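Local atomic coordinates of putative sarcosine dimethylglycine methyltransferase (Galdieria sulphuraria, PDB entry 2O57), a protein that probably transfers methyl groups from S-adenosylmethionine to sarcosine and dimethylglycine. Residues A[39-51]-A[58-70]. Residues are numbered along the deposited sequence; the frame is centred on the assembly and turned at random.
Sequences VWGGEDIHVGLYK and EIREASLRTDEWL
Arg60 of helix 59-76 reaches Trp40, at the end of helix 27-40, and Glu43 in the following loop, and shows how one guanidinium can tie off a turn. Bent at chi2 (68°) and chi3 (75°), it donates from NH2 to Trp40 O (2.8 Å) and from NH1 to Glu43 O (2.8 Å), both oxygens lying in its plane, gripping the two ends of the type II' turn Trp40-Glu43. The Glu43 carboxylate lies flat over one guanidinium face, the planes 3° apart, in a salt bridge of charge alone; Trp40 CD1 meets the opposite face. Waters take further hydrogens of NH1 and NH2, and another joins Trp40 NE1 to Arg60 N. A leucine in place of Arg60 would probably leave both turn carbonyls without these donors and the Glu43 carboxylate without its countercharge.

Farther along, the helix, by side chain and backbone, satisfies the loop's backbone groups. Ser63 OG accepts from His46 N (3.1 Å), while Thr66 OG1 donates to a lone pair of Val47 O (2.7 Å). Leu49 N adds a second bond to Ala62 O, from the face opposite Thr66 N, and Leu49 O receives Arg65 NH1 (2.7 Å), which also pairs with Asp57. Beside Gly48, the Ala62 methyl sits over the centre of the Tyr50 ring as a CH-pi contact, and Tyr50 OH bonds to His241.

The loop runs between helix 59-76 and helix 235-251, with Val47 and Leu49 against Trp286 of strand 284-293, while Asp67 bonds to Gln157 of strand 151-157 and Asp44 accepts from the Tyr93 and Gly95 amides of a probable Rossmann-type glycine loop.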
loop_
_atom_site.group_PDB
_atom_site.type_symbol
_atom_site.label_atom_id
_atom_site.label_comp_id
_atom_site.label_asym_id
_atom_site.label_seq_id
_atom_site.Cartn_x
_atom_site.Cartn_y
_atom_site.Cartn_z
ATOM N N VAL A 39 14.320 24.682 3.633
ATOM C CA VAL A 39 14.944 23.790 2.645
ATOM C C VAL A 39 14.050 23.596 1.427
ATOM O O VAL A 39 14.515 23.665 0.293
ATOM C CB VAL A 39 15.388 22.426 3.292
ATOM C CG1 VAL A 39 16.077 21.497 2.254
ATOM C CG2 VAL A 39 16.314 22.664 4.535
ATOM N N TRP A 40 12.762 23.392 1.660
ATOM C CA TRP A 40 11.831 22.971 0.604
ATOM C C TRP A 40 10.730 24.001 0.275
ATOM O O TRP A 40 9.846 23.736 -0.564
ATOM C CB TRP A 40 11.210 21.615 0.981
ATOM C CG TRP A 40 12.272 20.517 1.061
ATOM C CD1 TRP A 40 12.914 19.922 0.017
ATOM C CD2 TRP A 40 12.803 19.929 2.251
ATOM N NE1 TRP A 40 13.827 18.996 0.479
ATOM C CE2 TRP A 40 13.766 18.972 1.851
ATOM C CE3 TRP A 40 12.542 20.102 3.628
ATOM C CZ2 TRP A 40 14.479 18.202 2.777
ATOM C CZ3 TRP A 40 13.273 19.334 4.559
ATOM C CH2 TRP A 40 14.211 18.391 4.129
ATOM N N GLY A 41 10.779 25.179 0.928
ATOM C CA GLY A 41 9.872 26.280 0.567
ATOM C C GLY A 41 8.400 25.887 0.669
ATOM O O GLY A 41 7.970 25.128 1.564
ATOM N N GLY A 42 7.605 26.405 -0.242
ATOM C CA GLY A 42 6.171 26.231 -0.154
ATOM C C GLY A 42 5.654 24.998 -0.833
ATOM O O GLY A 42 4.444 24.839 -0.982
ATOM N N GLU A 43 6.558 24.113 -1.260
ATOM C CA GLU A 43 6.126 22.866 -1.898
ATOM C C GLU A 43 6.283 21.784 -0.840
ATOM O O GLU A 43 7.396 21.254 -0.616
ATOM C CB GLU A 43 6.941 22.562 -3.147
ATOM C CG GLU A 43 6.423 21.368 -3.927
ATOM C CD GLU A 43 7.396 20.888 -5.023
ATOM O OE1 GLU A 43 8.333 21.636 -5.354
ATOM O OE2 GLU A 43 7.237 19.741 -5.522
ATOM N N ASP A 44 5.167 21.491 -0.174
ATOM C CA ASP A 44 5.171 20.734 1.080
ATOM C C ASP A 44 5.768 19.341 0.944
ATOM O O ASP A 44 5.490 18.652 -0.037
ATOM C CB ASP A 44 3.758 20.606 1.615
ATOM C CG ASP A 44 3.107 21.942 1.849
ATOM O OD1 ASP A 44 3.055 22.394 3.004
ATOM O OD2 ASP A 44 2.655 22.538 0.883
ATOM N N ILE A 45 6.552 18.975 1.953
ATOM C CA ILE A 45 7.124 17.639 2.180
ATOM C C ILE A 45 6.277 16.775 3.125
ATOM O O ILE A 45 5.867 17.214 4.224
ATOM C CB ILE A 45 8.563 17.789 2.798
ATOM C CG1 ILE A 45 9.469 18.593 1.862
ATOM C CG2 ILE A 45 9.203 16.395 3.209
ATOM C CD1 ILE A 45 9.740 17.912 0.460
ATOM N N HIS A 46 6.101 15.511 2.746
ATOM C CA HIS A 46 5.486 14.522 3.615
ATOM C C HIS A 46 6.339 13.262 3.509
ATOM O O HIS A 46 7.307 13.245 2.729
ATOM C CB HIS A 46 4.027 14.216 3.205
ATOM C CG HIS A 46 3.174 15.447 3.093
ATOM N ND1 HIS A 46 3.037 16.142 1.912
ATOM C CD2 HIS A 46 2.486 16.145 4.028
ATOM C CE1 HIS A 46 2.262 17.197 2.110
ATOM N NE2 HIS A 46 1.916 17.226 3.389
ATOM N N VAL A 47 5.988 12.236 4.287
ATOM C CA VAL A 47 6.793 11.005 4.305
ATOM C C VAL A 47 6.940 10.483 2.881
ATOM O O VAL A 47 5.971 10.370 2.186
ATOM C CB VAL A 47 6.249 9.963 5.270
ATOM C CG1 VAL A 47 7.108 8.695 5.256
ATOM C CG2 VAL A 47 6.215 10.551 6.729
ATOM N N GLY A 48 8.179 10.218 2.464
ATOM C CA GLY A 48 8.503 9.893 1.093
ATOM C C GLY A 48 8.520 8.402 0.776
ATOM O O GLY A 48 8.586 7.563 1.677
ATOM N N LEU A 49 8.475 8.103 -0.519
ATOM C CA LEU A 49 8.747 6.761 -1.028
ATOM C C LEU A 49 10.193 6.796 -1.590
ATOM O O LEU A 49 10.465 7.463 -2.591
ATOM C CB LEU A 49 7.703 6.362 -2.092
ATOM C CG LEU A 49 6.216 6.214 -1.681
ATOM C CD1 LEU A 49 5.394 5.871 -2.961
ATOM C CD2 LEU A 49 6.079 5.134 -0.570
ATOM N N TYR A 50 11.120 6.124 -0.902
ATOM C CA TYR A 50 12.573 6.211 -1.192
ATOM C C TYR A 50 13.111 5.074 -2.083
ATOM O O TYR A 50 12.660 3.934 -1.997
ATOM C CB TYR A 50 13.397 6.304 0.102
ATOM C CG TYR A 50 13.148 7.635 0.778
ATOM C CD1 TYR A 50 13.967 8.745 0.485
ATOM C CD2 TYR A 50 12.090 7.793 1.680
ATOM C CE1 TYR A 50 13.747 10.004 1.068
ATOM C CE2 TYR A 50 11.832 9.075 2.267
ATOM C CZ TYR A 50 12.670 10.160 1.968
ATOM O OH TYR A 50 12.397 11.388 2.537
ATOM N N LYS A 51 14.052 5.412 -2.960
ATOM C CA LYS A 51 14.659 4.449 -3.889
ATOM C C LYS A 51 16.033 4.108 -3.312
ATOM O O LYS A 51 16.763 5.013 -2.939
ATOM C CB LYS A 51 14.830 5.127 -5.251
ATOM C CG LYS A 51 15.538 4.313 -6.317
ATOM C CD LYS A 51 15.460 5.060 -7.676
ATOM C CE LYS A 51 16.305 4.362 -8.769
ATOM N NZ LYS A 51 16.121 5.005 -10.142
ATOM N N GLU A 58 16.897 11.806 -2.885
ATOM C CA GLU A 58 16.593 13.103 -2.294
ATOM C C GLU A 58 15.185 13.098 -1.696
ATOM O O GLU A 58 14.264 12.472 -2.235
ATOM C CB GLU A 58 16.719 14.225 -3.345
ATOM C CG GLU A 58 18.057 14.298 -4.109
ATOM C CD GLU A 58 19.187 14.912 -3.316
ATOM O OE1 GLU A 58 18.999 15.195 -2.094
ATOM O OE2 GLU A 58 20.278 15.119 -3.932
ATOM N N ILE A 59 15.025 13.823 -0.591
ATOM C CA ILE A 59 13.752 13.913 0.106
ATOM C C ILE A 59 12.663 14.511 -0.826
ATOM O O ILE A 59 11.558 14.017 -0.879
ATOM C CB ILE A 59 13.933 14.741 1.400
ATOM C CG1 ILE A 59 14.840 13.971 2.377
ATOM C CG2 ILE A 59 12.567 15.173 1.997
ATOM C CD1 ILE A 59 15.130 14.697 3.686
ATOM N N ARG A 60 12.995 15.577 -1.551
ATOM C CA ARG A 60 12.075 16.172 -2.530
ATOM C C ARG A 60 11.519 15.107 -3.494
ATOM O O ARG A 60 10.309 14.992 -3.690
ATOM C CB ARG A 60 12.807 17.269 -3.352
ATOM C CG ARG A 60 12.054 17.786 -4.577
ATOM C CD ARG A 60 10.807 18.571 -4.198
ATOM N NE ARG A 60 11.131 19.900 -3.686
ATOM C CZ ARG A 60 10.407 20.576 -2.794
ATOM N NH1 ARG A 60 9.292 20.038 -2.275
ATOM N NH2 ARG A 60 10.807 21.800 -2.420
ATOM N N GLU A 61 12.423 14.352 -4.108
ATOM C CA GLU A 61 12.041 13.309 -5.075
ATOM C C GLU A 61 11.132 12.269 -4.409
ATOM O O GLU A 61 10.097 11.927 -4.951
ATOM C CB GLU A 61 13.296 12.616 -5.639
ATOM C CG GLU A 61 13.936 13.306 -6.818
ATOM C CD GLU A 61 13.042 13.242 -8.082
ATOM O OE1 GLU A 61 13.258 12.352 -8.958
ATOM O OE2 GLU A 61 12.105 14.067 -8.171
ATOM N N ALA A 62 11.538 11.750 -3.237
ATOM C CA ALA A 62 10.720 10.767 -2.502
ATOM C C ALA A 62 9.326 11.304 -2.100
ATOM O O ALA A 62 8.335 10.592 -2.190
ATOM C CB ALA A 62 11.449 10.298 -1.267
ATOM N N SER A 63 9.270 12.547 -1.617
ATOM C CA SER A 63 7.994 13.155 -1.236
ATOM C C SER A 63 7.088 13.306 -2.497
ATOM O O SER A 63 5.883 13.085 -2.408
ATOM C CB SER A 63 8.213 14.491 -0.522
ATOM O OG SER A 63 6.990 15.055 -0.141
ATOM N N LEU A 64 7.652 13.674 -3.643
ATOM C CA LEU A 64 6.899 13.657 -4.924
ATOM C C LEU A 64 6.428 12.284 -5.352
ATOM O O LEU A 64 5.322 12.157 -5.880
ATOM C CB LEU A 64 7.706 14.257 -6.089
ATOM C CG LEU A 64 7.861 15.755 -6.034
ATOM C CD1 LEU A 64 9.023 16.151 -6.934
ATOM C CD2 LEU A 64 6.537 16.445 -6.457
ATOM N N ARG A 65 7.239 11.250 -5.107
ATOM C CA ARG A 65 6.798 9.843 -5.382
ATOM C C ARG A 65 5.550 9.512 -4.544
ATOM O O ARG A 65 4.569 8.954 -5.054
ATOM C CB ARG A 65 7.888 8.833 -5.095
ATOM C CG ARG A 65 9.090 8.905 -6.062
ATOM C CD ARG A 65 10.025 7.698 -5.955
ATOM N NE ARG A 65 11.337 8.043 -6.479
ATOM C CZ ARG A 65 12.406 8.335 -5.733
ATOM N NH1 ARG A 65 12.368 8.242 -4.411
ATOM N NH2 ARG A 65 13.551 8.679 -6.325
ATOM N N THR A 66 5.562 9.922 -3.265
ATOM C CA THR A 66 4.383 9.753 -2.414
ATOM C C THR A 66 3.161 10.455 -3.014
ATOM O O THR A 66 2.072 9.869 -3.063
ATOM C CB THR A 66 4.646 10.299 -1.002
ATOM O OG1 THR A 66 5.446 9.368 -0.311
ATOM C CG2 THR A 66 3.316 10.531 -0.195
ATOM N N ASP A 67 3.329 11.707 -3.471
ATOM C CA ASP A 67 2.199 12.472 -4.025
ATOM C C ASP A 67 1.635 11.820 -5.310
ATOM O O ASP A 67 0.420 11.700 -5.470
ATOM C CB ASP A 67 2.624 13.911 -4.350
ATOM C CG ASP A 67 3.052 14.660 -3.138
ATOM O OD1 ASP A 67 2.680 14.235 -2.017
ATOM O OD2 ASP A 67 3.771 15.675 -3.308
ATOM N N GLU A 68 2.534 11.375 -6.190
ATOM C CA GLU A 68 2.159 10.636 -7.416
ATOM C C GLU A 68 1.450 9.337 -7.061
ATOM O O GLU A 68 0.445 8.999 -7.681
ATOM C CB GLU A 68 3.386 10.308 -8.278
ATOM C CG GLU A 68 4.049 11.531 -8.932
ATOM C CD GLU A 68 3.254 12.140 -10.085
ATOM O OE1 GLU A 68 2.267 11.524 -10.563
ATOM O OE2 GLU A 68 3.647 13.241 -10.538
ATOM N N TRP A 69 1.993 8.598 -6.087
ATOM C CA TRP A 69 1.389 7.308 -5.664
ATOM C C TRP A 69 -0.019 7.542 -5.098
ATOM O O TRP A 69 -0.977 6.890 -5.514
ATOM C CB TRP A 69 2.268 6.564 -4.613
ATOM C CG TRP A 69 1.495 5.502 -3.845
ATOM C CD1 TRP A 69 0.957 4.340 -4.357
ATOM C CD2 TRP A 69 1.144 5.525 -2.445
ATOM N NE1 TRP A 69 0.293 3.654 -3.359
ATOM C CE2 TRP A 69 0.406 4.346 -2.180
ATOM C CE3 TRP A 69 1.396 6.424 -1.393
ATOM C CZ2 TRP A 69 -0.091 4.048 -0.916
ATOM C CZ3 TRP A 69 0.894 6.134 -0.121
ATOM C CH2 TRP A 69 0.156 4.942 0.107
ATOM N N LEU A 70 -0.150 8.461 -4.145
ATOM C CA LEU A 70 -1.448 8.673 -3.493
ATOM C C LEU A 70 -2.487 9.164 -4.501
ATOM O O LEU A 70 -3.614 8.697 -4.485
ATOM C CB LEU A 70 -1.382 9.645 -2.303
ATOM C CG LEU A 70 -2.622 9.631 -1.363
ATOM C CD1 LEU A 70 -2.718 8.279 -0.551
ATOM C CD2 LEU A 70 -2.475 10.798 -0.352
HETATM O O HOH W 1 13.457 22.712 -2.775
HETATM O O HOH W 2 15.570 17.297 -1.298
HETATM O O HOH W 3 7.858 17.818 -3.314
HETATM O O HOH W 4 5.821 16.639 -1.822
HETATM O O HOH W 5 4.171 14.341 -0.025
#